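Local coordinates for SusD-like carbohydrate binding protein BF1063 (Bacteroides fragilis NCTC 9343, PDB 3I4G) that probably binds carbohydrate at the bacterial outer membrane as a SusD-like glycan-capturing protein, at residues F74-G79 with I453-I458; A63-R66 with P72-K75; D316-Y321 with N415-R420; S290-D295 with V440-R445. All coordinates share one frame; numbering follows the deposited sequence.

The four contacts form two pairs. Contacts 1 and 2 share Phe74 and Lys75 on helix 72-78, their centres about 9 Å apart: contact 2 holds this helix to strand 63-65, contact 1 to helix 454-461. Contacts 3 and 4 also have centres about 9 Å apart and meet at Glu443, whose two carboxylate oxygens each form a salt bridge, OE1 with Arg418 NH1 and OE2 with Arg318 NH1. Contacts 1 and 4, about 20 Å apart between centres, are joined through successive helices by the salt bridge of Asp457 OD2 to Arg444 NE, 2.8 Å. Contacts 2 and 3 do not touch; beside contact 2, Arg66 salt-bridges the sulfonate of HEPES, probably from the crystallisation liquor.

Contact 1 (F74-G79 with I453-I458); sequences FKISSG and IRYWDI
Tyr455 meets Ile76 and Ser77 and by itself makes the direct contact between 453-458 and 74-79. Ile453, just ahead of helix 454-461, touches Arg206 and Arg444, and its carbonyl O accepts from Asp457 N at 2.9 Å to start the helical bonding. The guanidinium of Arg454 has Ile458 CG2 over one face, offset toward the rim, and forms a salt bridge with Asp61. At Tyr455 the first torsion (chi1 180°) sets CG opposite the backbone N and carries the ring straight out to helix 72-78. CE1 of Tyr455 lies 3.7 Å from Ser77 CB, while Tyr455 OH lies 3.6 Å from Ile76 CG2, the tyrosine and isoleucine side chains crossing at about a right angle. A water at the ring edge, in the ring plane, accepts from Tyr455 OH at 2.7 Å and donates to Ile76 O at 2.9 Å, so it ties the phenol to the weakly bonded helix 72-78. The contact brings together two helices of this helix-rich SusD-family fold that are far apart in sequence, 374 residues at the closest ends of the segments. The phenol oxygen also bonds to Trp513 NE1, and Ser77 OG bonds to Leu59 O; both buried hydroxyls therefore have partners. Trp456, the next residue, packs its indole on helix 197-211. Asp457 forms salt bridges with Arg444 and Arg460. Ile458 packs on helix 464-467, and its N bonds to Arg454 O at 2.9 Å.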
loop_
_atom_site.group_PDB
_atom_site.type_symbol
_atom_site.label_atom_id
_atom_site.label_comp_id
_atom_site.label_asym_id
_atom_site.label_seq_id
_atom_site.Cartn_x
_atom_site.Cartn_y
_atom_site.Cartn_z
ATOM N N PHE A 74 8.397 -10.897 -7.020
ATOM C CA PHE A 74 9.595 -10.413 -6.333
ATOM C C PHE A 74 10.621 -9.845 -7.309
ATOM O O PHE A 74 11.317 -8.852 -7.014
ATOM C CB PHE A 74 10.184 -11.564 -5.495
ATOM C CG PHE A 74 11.440 -11.203 -4.775
ATOM C CD1 PHE A 74 11.397 -10.582 -3.518
ATOM C CD2 PHE A 74 12.666 -11.481 -5.328
ATOM C CE1 PHE A 74 12.582 -10.259 -2.841
ATOM C CE2 PHE A 74 13.823 -11.195 -4.629
ATOM C CZ PHE A 74 13.765 -10.593 -3.396
ATOM N N LYS A 75 10.685 -10.405 -8.509
ATOM C CA LYS A 75 11.635 -9.949 -9.499
ATOM C C LYS A 75 11.359 -8.525 -9.989
ATOM O O LYS A 75 12.245 -7.932 -10.580
ATOM C CB LYS A 75 11.696 -10.900 -10.688
ATOM C CG LYS A 75 12.310 -12.215 -10.359
ATOM C CD LYS A 75 12.446 -13.031 -11.648
ATOM C CE LYS A 75 13.000 -14.396 -11.402
ATOM N NZ LYS A 75 13.233 -15.149 -12.675
ATOM N N ILE A 76 10.176 -7.967 -9.753
ATOM C CA ILE A 76 9.881 -6.604 -10.181
ATOM C C ILE A 76 10.931 -5.646 -9.661
ATOM O O ILE A 76 11.332 -4.727 -10.400
ATOM C CB ILE A 76 8.479 -6.182 -9.713
ATOM C CG1 ILE A 76 7.446 -6.915 -10.581
ATOM C CG2 ILE A 76 8.318 -4.669 -9.836
ATOM C CD1 ILE A 76 6.024 -6.774 -10.120
ATOM N N SER A 77 11.393 -5.801 -8.413
ATOM C CA SER A 77 12.378 -4.867 -7.861
ATOM C C SER A 77 13.665 -5.512 -7.375
ATOM O O SER A 77 14.443 -4.854 -6.671
ATOM C CB SER A 77 11.750 -4.066 -6.726
ATOM O OG SER A 77 11.392 -4.907 -5.677
ATOM N N SER A 78 13.955 -6.748 -7.768
ATOM C CA SER A 78 15.201 -7.395 -7.323
ATOM C C SER A 78 16.366 -7.284 -8.290
ATOM O O SER A 78 17.464 -7.749 -7.964
ATOM C CB SER A 78 14.948 -8.864 -7.066
ATOM O OG SER A 78 14.734 -9.548 -8.306
ATOM N N GLY A 79 16.141 -6.697 -9.451
ATOM C CA GLY A 79 17.160 -6.596 -10.489
ATOM C C GLY A 79 16.923 -7.553 -11.652
ATOM O O GLY A 79 17.716 -7.593 -12.572
ATOM N N ILE A 453 2.488 0.961 0.476
ATOM C CA ILE A 453 2.912 2.296 0.059
ATOM C C ILE A 453 4.438 2.426 0.041
ATOM O O ILE A 453 4.985 3.335 -0.589
ATOM C CB ILE A 453 2.231 3.350 0.983
ATOM C CG1 ILE A 453 0.726 3.203 0.905
ATOM C CG2 ILE A 453 2.655 4.771 0.592
ATOM C CD1 ILE A 453 -0.007 3.974 1.990
ATOM N N ARG A 454 5.137 1.526 0.723
ATOM C CA ARG A 454 6.592 1.669 0.866
ATOM C C ARG A 454 7.321 1.648 -0.471
ATOM O O ARG A 454 8.238 2.439 -0.675
ATOM C CB ARG A 454 7.144 0.569 1.752
ATOM C CG ARG A 454 8.653 0.687 2.046
ATOM C CD ARG A 454 9.066 1.915 2.785
ATOM N NE ARG A 454 10.508 1.873 3.045
ATOM C CZ ARG A 454 11.209 2.873 3.505
ATOM N NH1 ARG A 454 10.623 4.027 3.762
ATOM N NH2 ARG A 454 12.498 2.734 3.717
ATOM N N TYR A 455 6.956 0.723 -1.354
ATOM C CA TYR A 455 7.595 0.665 -2.660
ATOM C C TYR A 455 7.353 1.965 -3.406
ATOM O O TYR A 455 8.324 2.538 -3.977
ATOM C CB TYR A 455 7.090 -0.557 -3.422
ATOM C CG TYR A 455 7.654 -0.746 -4.801
ATOM C CD1 TYR A 455 8.988 -1.056 -5.016
ATOM C CD2 TYR A 455 6.847 -0.631 -5.893
ATOM C CE1 TYR A 455 9.479 -1.214 -6.297
ATOM C CE2 TYR A 455 7.309 -0.825 -7.161
ATOM C CZ TYR A 455 8.630 -1.132 -7.366
ATOM O OH TYR A 455 9.105 -1.332 -8.642
ATOM N N TRP A 456 6.114 2.441 -3.440
ATOM C CA TRP A 456 5.828 3.714 -4.100
ATOM C C TRP A 456 6.729 4.812 -3.534
ATOM O O TRP A 456 7.272 5.637 -4.269
ATOM C CB TRP A 456 4.341 4.035 -3.920
ATOM C CG TRP A 456 3.900 5.212 -4.681
ATOM C CD1 TRP A 456 3.663 5.251 -6.026
ATOM C CD2 TRP A 456 3.672 6.535 -4.179
ATOM N NE1 TRP A 456 3.321 6.534 -6.409
ATOM C CE2 TRP A 456 3.321 7.349 -5.294
ATOM C CE3 TRP A 456 3.715 7.114 -2.907
ATOM C CZ2 TRP A 456 3.030 8.710 -5.162
ATOM C CZ3 TRP A 456 3.399 8.456 -2.790
ATOM C CH2 TRP A 456 3.064 9.232 -3.909
ATOM N N ASP A 457 6.908 4.854 -2.221
ATOM C CA ASP A 457 7.744 5.886 -1.616
ATOM C C ASP A 457 9.225 5.759 -1.973
ATOM O O ASP A 457 9.861 6.741 -2.361
ATOM C CB ASP A 457 7.630 5.852 -0.093
ATOM C CG ASP A 457 6.329 6.403 0.453
ATOM O OD1 ASP A 457 5.637 7.196 -0.222
ATOM O OD2 ASP A 457 6.052 6.063 1.635
ATOM N N ILE A 458 9.806 4.560 -1.849
ATOM C CA ILE A 458 11.239 4.425 -2.096
ATOM C C ILE A 458 11.549 4.658 -3.595
ATOM O O ILE A 458 12.612 5.181 -3.945
ATOM C CB ILE A 458 11.846 3.127 -1.571
ATOM C CG1 ILE A 458 11.228 1.915 -2.253
ATOM C CG2 ILE A 458 11.659 3.049 -0.055
ATOM C CD1 ILE A 458 11.816 0.554 -1.743
HETATM O O HOH W 1 11.556 -1.977 -9.486
#

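Contact 2 (A63-R66 with P72-K75); sequences AFDR and PFFK
The ring of Phe64 presents its edge to the face of Phe74 in an offset edge-to-face (T-shaped) pair, with centroids 5.3 Å apart and planes at 74°. The edge of Phe73, near its plane, meets a carboxylate oxygen instead: Asp65 OD2 lies 3.6 Å from Phe73 CD2, with the carboxylate turned 67° from the ring. Such an oxygen suits the weakly positive hydrogens of a ring edge. The motif is a strand followed, after a short loop, by a short, weakly bonded helix packed against it; strand 63-65 also pairs antiparallel with strand 281-283. In the backbone Asp65 lies nearest Phe74, while its carboxylate reaches Phe73; all four touching residues are buried. Phe73 and Phe74 both have CG opposite the backbone N, which sends the two rings out from the helix to the strand. The buried Asp65 OD2 is satisfied by His58 ND1 and by a salt bridge to Arg67, and further rings, His51 and Phe87, pack round Phe73. Ile472 touches both Phe64 and Phe74. At the closest point of the T-shaped pair, Phe64 CD1 and Phe64 CE1 both lie 3.7 Å from Phe74 CE1.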
loop_
_atom_site.group_PDB
_atom_site.type_symbol
_atom_site.label_atom_id
_atom_site.label_comp_id
_atom_site.label_asym_id
_atom_site.label_seq_id
_atom_site.Cartn_x
_atom_site.Cartn_y
_atom_site.Cartn_z
ATOM N N ALA A 63 9.607 -6.131 3.540
ATOM C CA ALA A 63 9.024 -7.463 3.537
ATOM C C ALA A 63 9.578 -8.298 2.404
ATOM O O ALA A 63 10.389 -7.838 1.607
ATOM C CB ALA A 63 7.499 -7.374 3.470
ATOM N N PHE A 64 9.131 -9.537 2.373
ATOM C CA PHE A 64 9.594 -10.554 1.438
ATOM C C PHE A 64 8.411 -11.416 1.043
ATOM O O PHE A 64 7.474 -11.608 1.807
ATOM C CB PHE A 64 10.669 -11.377 2.118
ATOM C CG PHE A 64 11.288 -12.474 1.270
ATOM C CD1 PHE A 64 12.190 -12.132 0.280
ATOM C CD2 PHE A 64 11.091 -13.808 1.542
ATOM C CE1 PHE A 64 12.827 -13.121 -0.503
ATOM C CE2 PHE A 64 11.724 -14.783 0.791
ATOM C CZ PHE A 64 12.598 -14.441 -0.238
ATOM N N ASP A 65 8.474 -11.951 -0.168
ATOM C CA ASP A 65 7.445 -12.843 -0.685
ATOM C C ASP A 65 7.833 -14.282 -0.377
ATOM O O ASP A 65 8.918 -14.699 -0.755
ATOM C CB ASP A 65 7.325 -12.637 -2.199
ATOM C CG ASP A 65 6.086 -13.222 -2.763
ATOM O OD1 ASP A 65 5.997 -14.440 -2.849
ATOM O OD2 ASP A 65 5.151 -12.488 -3.129
ATOM N N ARG A 66 6.967 -15.035 0.300
ATOM C CA ARG A 66 7.301 -16.432 0.661
ATOM C C ARG A 66 7.660 -17.238 -0.568
ATOM O O ARG A 66 8.345 -18.236 -0.435
ATOM C CB ARG A 66 6.131 -17.101 1.385
ATOM C CG ARG A 66 6.489 -18.382 2.161
ATOM C CD ARG A 66 5.351 -19.419 2.206
ATOM N NE ARG A 66 5.164 -19.932 0.865
ATOM C CZ ARG A 66 4.114 -19.751 0.099
ATOM N NH1 ARG A 66 2.972 -19.250 0.561
ATOM N NH2 ARG A 66 4.178 -20.183 -1.154
ATOM N N PRO A 72 8.327 -14.322 -10.024
ATOM C CA PRO A 72 8.383 -13.104 -10.865
ATOM C C PRO A 72 7.830 -11.854 -10.210
ATOM O O PRO A 72 8.217 -10.745 -10.599
ATOM C CB PRO A 72 7.583 -13.527 -12.123
ATOM C CG PRO A 72 7.747 -15.029 -12.167
ATOM C CD PRO A 72 7.644 -15.434 -10.695
ATOM N N PHE A 73 6.968 -11.965 -9.195
ATOM C CA PHE A 73 6.510 -10.754 -8.519
ATOM C C PHE A 73 7.669 -10.107 -7.793
ATOM O O PHE A 73 7.936 -8.932 -7.947
ATOM C CB PHE A 73 5.379 -11.085 -7.541
ATOM C CG PHE A 73 4.745 -9.892 -6.875
ATOM C CD1 PHE A 73 4.089 -8.913 -7.607
ATOM C CD2 PHE A 73 4.740 -9.794 -5.488
ATOM C CE1 PHE A 73 3.460 -7.860 -6.967
ATOM C CE2 PHE A 73 4.114 -8.769 -4.865
ATOM C CZ PHE A 73 3.462 -7.816 -5.585
ATOM N N PHE A 74 8.397 -10.897 -7.020
ATOM C CA PHE A 74 9.595 -10.413 -6.333
ATOM C C PHE A 74 10.621 -9.845 -7.309
ATOM O O PHE A 74 11.317 -8.852 -7.014
ATOM C CB PHE A 74 10.184 -11.564 -5.495
ATOM C CG PHE A 74 11.440 -11.203 -4.775
ATOM C CD1 PHE A 74 11.397 -10.582 -3.518
ATOM C CD2 PHE A 74 12.666 -11.481 -5.328
ATOM C CE1 PHE A 74 12.582 -10.259 -2.841
ATOM C CE2 PHE A 74 13.823 -11.195 -4.629
ATOM C CZ PHE A 74 13.765 -10.593 -3.396
ATOM N N LYS A 75 10.685 -10.405 -8.509
ATOM C CA LYS A 75 11.635 -9.949 -9.499
ATOM C C LYS A 75 11.359 -8.525 -9.989
ATOM O O LYS A 75 12.245 -7.932 -10.580
ATOM C CB LYS A 75 11.696 -10.900 -10.688
ATOM C CG LYS A 75 12.310 -12.215 -10.359
ATOM C CD LYS A 75 12.446 -13.031 -11.648
ATOM C CE LYS A 75 13.000 -14.396 -11.402
ATOM N NZ LYS A 75 13.233 -15.149 -12.675
#

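Contact 3 (D316-Y321 with N415-R420); sequences DPRLDY and NAVRGR
Arg318 reaches from helix 317-322 to Val417 and Arg418 near the end of helix 414-418. Asp316 is the N-cap of helix 317-322, and this capping residue also orients the arginine that makes the contact. The tight part lies within 316-321. Asp316 OD1 accepts from the backbone Arg318 N at 2.9 Å, on its anti side, and from Arg318 NE on its syn side; Arg318 NH2 takes the syn lone pair of Asp316 OD2 at 2.8 Å. This side-on grip, using NE and one terminal nitrogen, fixes the rotation of the guanidinium. A bend at chi3 (-73°) folds the arginine back onto the carboxylate. The approach to 415-420 is looser: Arg318 NH1 lies 4.1 Å from Val417 CG1, and Arg318 NH2 lies 4.1 Å from Arg418 NH1, which sits at the edge of the Arg318 guanidinium. The two guanidinium planes stand 65° apart. Both arginines gather round Glu443 of helix 433-447, Arg318 NH1 also pairs with Glu447 and Arg418 NH2 with Glu292, so the carboxylates probably offset the closeness of like charges. Away from this buried cluster Gly419 is exposed, and Pro317, Asn415 and Ala416 are partly so. The straightest bond of the grip is Arg318 NE to Asp316 OD1, 3.0 Å long, with the oxygen nearly in the guanidinium plane and an N-H...O angle of 174°.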
loop_
_atom_site.group_PDB
_atom_site.type_symbol
_atom_site.label_atom_id
_atom_site.label_comp_id
_atom_site.label_asym_id
_atom_site.label_seq_id
_atom_site.Cartn_x
_atom_site.Cartn_y
_atom_site.Cartn_z
ATOM N N ASP A 316 8.085 0.907 20.094
ATOM C CA ASP A 316 6.904 1.590 19.549
ATOM C C ASP A 316 5.749 0.575 19.511
ATOM O O ASP A 316 5.914 -0.511 18.961
ATOM C CB ASP A 316 7.256 2.085 18.155
ATOM C CG ASP A 316 6.225 3.038 17.554
ATOM O OD1 ASP A 316 5.015 2.762 17.600
ATOM O OD2 ASP A 316 6.672 4.027 16.953
ATOM N N PRO A 317 4.571 0.926 20.068
ATOM C CA PRO A 317 3.448 0.001 20.049
ATOM C C PRO A 317 3.071 -0.448 18.651
ATOM O O PRO A 317 2.509 -1.546 18.511
ATOM C CB PRO A 317 2.300 0.808 20.707
ATOM C CG PRO A 317 2.995 1.767 21.572
ATOM C CD PRO A 317 4.251 2.141 20.834
ATOM N N ARG A 318 3.379 0.363 17.631
ATOM C CA ARG A 318 3.024 -0.044 16.253
ATOM C C ARG A 318 3.768 -1.277 15.785
ATOM O O ARG A 318 3.288 -1.921 14.835
ATOM C CB ARG A 318 3.247 1.120 15.276
ATOM C CG ARG A 318 2.219 2.216 15.479
ATOM C CD ARG A 318 2.536 3.461 14.718
ATOM N NE ARG A 318 3.664 4.183 15.328
ATOM C CZ ARG A 318 4.133 5.343 14.899
ATOM N NH1 ARG A 318 3.575 5.969 13.877
ATOM N NH2 ARG A 318 5.179 5.890 15.517
ATOM N N LEU A 319 4.886 -1.642 16.436
ATOM C CA LEU A 319 5.575 -2.870 16.034
ATOM C C LEU A 319 4.679 -4.066 16.308
ATOM O O LEU A 319 4.289 -4.775 15.390
ATOM C CB LEU A 319 6.894 -2.972 16.778
ATOM C CG LEU A 319 7.875 -4.081 16.403
ATOM C CD1 LEU A 319 9.254 -3.726 16.981
ATOM C CD2 LEU A 319 7.415 -5.476 16.869
ATOM N N ASP A 320 4.274 -4.258 17.570
ATOM C CA ASP A 320 3.383 -5.368 17.875
ATOM C C ASP A 320 2.026 -5.208 17.202
ATOM O O ASP A 320 1.380 -6.220 16.918
ATOM C CB ASP A 320 3.224 -5.543 19.414
ATOM C CG ASP A 320 4.389 -6.263 20.066
ATOM O OD1 ASP A 320 4.952 -7.180 19.412
ATOM O OD2 ASP A 320 4.699 -5.941 21.255
ATOM N N TYR A 321 1.566 -3.991 16.928
ATOM C CA TYR A 321 0.291 -3.868 16.200
ATOM C C TYR A 321 0.383 -4.361 14.752
ATOM O O TYR A 321 -0.592 -4.799 14.186
ATOM C CB TYR A 321 -0.216 -2.432 16.135
ATOM C CG TYR A 321 -0.536 -1.779 17.470
ATOM C CD1 TYR A 321 -0.962 -2.512 18.546
ATOM C CD2 TYR A 321 -0.517 -0.388 17.610
ATOM C CE1 TYR A 321 -1.286 -1.900 19.769
ATOM C CE2 TYR A 321 -0.820 0.234 18.812
ATOM C CZ TYR A 321 -1.199 -0.528 19.881
ATOM O OH TYR A 321 -1.525 0.048 21.112
ATOM N N ASN A 415 3.165 14.950 15.179
ATOM C CA ASN A 415 2.871 14.669 16.587
ATOM C C ASN A 415 1.408 14.262 16.810
ATOM O O ASN A 415 1.082 13.626 17.814
ATOM C CB ASN A 415 3.302 15.829 17.466
ATOM C CG ASN A 415 4.765 16.029 17.423
ATOM O OD1 ASN A 415 5.492 15.092 17.131
ATOM N ND2 ASN A 415 5.211 17.240 17.710
ATOM N N ALA A 416 0.521 14.603 15.884
ATOM C CA ALA A 416 -0.853 14.099 15.952
ATOM C C ALA A 416 -0.859 12.608 15.604
ATOM O O ALA A 416 -1.623 11.829 16.202
ATOM C CB ALA A 416 -1.757 14.895 15.014
ATOM N N VAL A 417 0.004 12.201 14.679
ATOM C CA VAL A 417 0.151 10.791 14.318
ATOM C C VAL A 417 0.823 10.039 15.450
ATOM O O VAL A 417 0.302 9.026 15.934
ATOM C CB VAL A 417 0.958 10.645 13.030
ATOM C CG1 VAL A 417 1.254 9.200 12.704
ATOM C CG2 VAL A 417 0.170 11.288 11.882
ATOM N N ARG A 418 1.906 10.579 15.975
ATOM C CA ARG A 418 2.592 9.913 17.092
ATOM C C ARG A 418 1.788 9.923 18.398
ATOM O O ARG A 418 1.913 9.026 19.241
ATOM C CB ARG A 418 3.952 10.548 17.338
ATOM C CG ARG A 418 4.944 10.255 16.224
ATOM C CD ARG A 418 6.236 11.011 16.351
ATOM N NE ARG A 418 7.029 10.630 17.511
ATOM C CZ ARG A 418 7.861 9.587 17.565
ATOM N NH1 ARG A 418 7.966 8.722 16.555
ATOM N NH2 ARG A 418 8.537 9.376 18.683
ATOM N N GLY A 419 0.986 10.961 18.567
ATOM C CA GLY A 419 0.191 11.180 19.767
ATOM C C GLY A 419 -1.110 10.430 19.840
ATOM O O GLY A 419 -1.813 10.523 20.828
ATOM N N ARG A 420 -1.429 9.667 18.797
ATOM C CA ARG A 420 -2.576 8.804 18.786
ATOM C C ARG A 420 -2.624 8.060 20.116
ATOM O O ARG A 420 -1.600 7.522 20.541
ATOM C CB ARG A 420 -2.415 7.819 17.595
ATOM C CG ARG A 420 -3.572 6.931 17.364
ATOM C CD ARG A 420 -3.218 5.769 16.476
ATOM N NE ARG A 420 -2.750 6.147 15.147
ATOM C CZ ARG A 420 -3.552 6.401 14.121
ATOM N NH1 ARG A 420 -4.862 6.436 14.252
ATOM N NH2 ARG A 420 -3.022 6.691 12.938
#

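Contact 4 (S290-D295 with V440-R445); sequences SYEFKD and VRHERR
His442 projects from helix 433-447 toward Ser290 and Glu292 of the loop that leads to helix 317-322. Its CB points at the loop, and CG stands opposite the backbone N, which carries the imidazole out to the loop. Along one side of the ring, CD2 of His442 comes 3.2 Å from Ser290 OG. On the other, ND1 lies 4.0 Å from Glu292 OE2, too far for a bond, and CE1 is 3.4 Å from Ser290 O. At the tip, His442 NE2 donates to Ser290 O at 2.8 Å, with Ser290 OG 3.0 Å from NE2. The carbonyl oxygen is close to the imidazole plane, but the N-H...O angle of 147° is bent and the donor stands above the carbonyl plane, 40° out of it. The carboxylate of Glu292 is only 16° from parallel to the imidazole, and its OE1 makes a salt bridge with Arg418. A water donates to Glu443 OE1 at 2.8 Å and, weakly, to Glu292 OE2, which lets two nearby carboxylates share it. One helical turn on, Arg445 runs extended beside the serine: Ser290 CB lies over a face of its guanidinium, 4.0 Å from Arg445 NH1, while NE bonds to Asn62 and NH2 salt-bridges Asp286. The whole is a loop-to-helix junction of the SusD-family fold, in which a helix-borne histidine bonds to a loop backbone carbonyl.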
loop_
_atom_site.group_PDB
_atom_site.type_symbol
_atom_site.label_atom_id
_atom_site.label_comp_id
_atom_site.label_asym_id
_atom_site.label_seq_id
_atom_site.Cartn_x
_atom_site.Cartn_y
_atom_site.Cartn_z
ATOM N N SER A 290 13.388 -0.903 12.487
ATOM C CA SER A 290 13.141 0.512 12.258
ATOM C C SER A 290 12.385 1.195 13.410
ATOM O O SER A 290 12.576 2.391 13.657
ATOM C CB SER A 290 12.403 0.683 10.906
ATOM O OG SER A 290 12.407 2.065 10.559
ATOM N N TYR A 291 11.534 0.467 14.106
ATOM C CA TYR A 291 10.710 1.024 15.153
ATOM C C TYR A 291 11.574 1.571 16.296
ATOM O O TYR A 291 12.538 0.939 16.714
ATOM C CB TYR A 291 9.753 -0.029 15.706
ATOM C CG TYR A 291 8.748 -0.532 14.727
ATOM C CD1 TYR A 291 7.531 0.077 14.564
ATOM C CD2 TYR A 291 9.010 -1.647 13.964
ATOM C CE1 TYR A 291 6.603 -0.374 13.630
ATOM C CE2 TYR A 291 8.100 -2.104 13.047
ATOM C CZ TYR A 291 6.905 -1.479 12.879
ATOM O OH TYR A 291 5.969 -1.941 11.960
ATOM N N GLU A 292 11.267 2.752 16.798
ATOM C CA GLU A 292 11.990 3.261 17.948
ATOM C C GLU A 292 11.733 2.467 19.223
ATOM O O GLU A 292 10.802 1.687 19.316
ATOM C CB GLU A 292 11.580 4.711 18.184
ATOM C CG GLU A 292 12.015 5.644 17.073
ATOM C CD GLU A 292 11.220 6.945 16.994
ATOM O OE1 GLU A 292 10.410 7.264 17.884
ATOM O OE2 GLU A 292 11.476 7.712 16.032
ATOM N N PHE A 293 12.588 2.686 20.238
ATOM C CA PHE A 293 12.252 2.283 21.572
ATOM C C PHE A 293 11.115 3.209 22.022
ATOM O O PHE A 293 10.859 4.268 21.442
ATOM C CB PHE A 293 13.455 2.416 22.517
ATOM C CG PHE A 293 14.524 1.380 22.291
ATOM C CD1 PHE A 293 14.280 0.046 22.597
ATOM C CD2 PHE A 293 15.780 1.729 21.851
ATOM C CE1 PHE A 293 15.283 -0.900 22.419
ATOM C CE2 PHE A 293 16.764 0.773 21.659
ATOM C CZ PHE A 293 16.512 -0.524 21.943
ATOM N N LYS A 294 10.460 2.841 23.112
ATOM C CA LYS A 294 9.328 3.602 23.647
ATOM C C LYS A 294 9.674 5.042 24.005
ATOM O O LYS A 294 8.792 5.908 23.946
ATOM C CB LYS A 294 8.776 2.894 24.885
ATOM C CG LYS A 294 7.995 1.691 24.543
ATOM C CD LYS A 294 6.556 1.972 24.333
ATOM C CE LYS A 294 5.813 2.165 25.650
ATOM N NZ LYS A 294 4.340 2.234 25.354
ATOM N N ASP A 295 10.919 5.325 24.391
ATOM C CA ASP A 295 11.325 6.711 24.676
ATOM C C ASP A 295 11.682 7.517 23.423
ATOM O O ASP A 295 12.165 8.646 23.509
ATOM C CB ASP A 295 12.497 6.742 25.691
ATOM C CG ASP A 295 13.801 6.272 25.113
ATOM O OD1 ASP A 295 13.835 5.733 23.971
ATOM O OD2 ASP A 295 14.836 6.460 25.802
ATOM N N VAL A 440 10.627 12.656 8.953
ATOM C CA VAL A 440 9.304 12.463 8.348
ATOM C C VAL A 440 9.270 11.187 7.508
ATOM O O VAL A 440 8.289 10.445 7.541
ATOM C CB VAL A 440 8.861 13.690 7.531
ATOM C CG1 VAL A 440 7.466 13.470 7.000
ATOM C CG2 VAL A 440 8.862 14.928 8.384
ATOM N N ARG A 441 10.306 10.934 6.722
ATOM C CA ARG A 441 10.348 9.711 5.913
ATOM C C ARG A 441 10.299 8.504 6.796
ATOM O O ARG A 441 9.604 7.527 6.492
ATOM C CB ARG A 441 11.594 9.646 5.025
ATOM C CG ARG A 441 11.565 10.681 3.930
ATOM C CD ARG A 441 12.674 10.458 2.942
ATOM N NE ARG A 441 12.617 11.451 1.857
ATOM C CZ ARG A 441 13.467 11.474 0.834
ATOM N NH1 ARG A 441 14.484 10.633 0.803
ATOM N NH2 ARG A 441 13.309 12.380 -0.139
ATOM N N HIS A 442 11.028 8.559 7.901
ATOM C CA HIS A 442 11.026 7.441 8.833
ATOM C C HIS A 442 9.659 7.271 9.501
ATOM O O HIS A 442 9.169 6.142 9.658
ATOM C CB HIS A 442 12.105 7.634 9.898
ATOM C CG HIS A 442 12.107 6.555 10.916
ATOM N ND1 HIS A 442 11.533 6.697 12.158
ATOM C CD2 HIS A 442 12.526 5.275 10.834
ATOM C CE1 HIS A 442 11.627 5.540 12.808
ATOM N NE2 HIS A 442 12.246 4.673 12.034
ATOM N N GLU A 443 9.018 8.365 9.921
ATOM C CA GLU A 443 7.731 8.253 10.556
ATOM C C GLU A 443 6.727 7.672 9.578
ATOM O O GLU A 443 5.891 6.867 9.958
ATOM C CB GLU A 443 7.267 9.613 11.087
ATOM C CG GLU A 443 6.029 9.512 11.932
ATOM C CD GLU A 443 6.293 8.770 13.249
ATOM O OE1 GLU A 443 7.431 8.821 13.808
ATOM O OE2 GLU A 443 5.352 8.150 13.767
ATOM N N ARG A 444 6.779 8.102 8.326
ATOM C CA ARG A 444 5.924 7.591 7.330
ATOM C C ARG A 444 6.132 6.076 7.163
ATOM O O ARG A 444 5.184 5.300 7.026
ATOM C CB ARG A 444 6.184 8.344 6.018
ATOM C CG ARG A 444 5.313 7.978 4.914
ATOM C CD ARG A 444 5.706 8.827 3.666
ATOM N NE ARG A 444 4.894 8.426 2.557
ATOM C CZ ARG A 444 3.792 9.013 2.142
ATOM N NH1 ARG A 444 3.319 10.127 2.713
ATOM N NH2 ARG A 444 3.170 8.461 1.137
ATOM N N ARG A 445 7.378 5.621 7.158
ATOM C CA ARG A 445 7.692 4.189 7.066
ATOM C C ARG A 445 7.018 3.416 8.187
ATOM O O ARG A 445 6.365 2.391 7.962
ATOM C CB ARG A 445 9.203 3.962 7.136
ATOM C CG ARG A 445 9.565 2.533 6.945
ATOM C CD ARG A 445 11.023 2.217 7.066
ATOM N NE ARG A 445 11.252 0.807 6.635
ATOM C CZ ARG A 445 12.416 0.182 6.650
ATOM N NH1 ARG A 445 13.504 0.771 7.097
ATOM N NH2 ARG A 445 12.474 -1.069 6.238
HETATM O O HOH W 2 9.270 6.729 14.399
#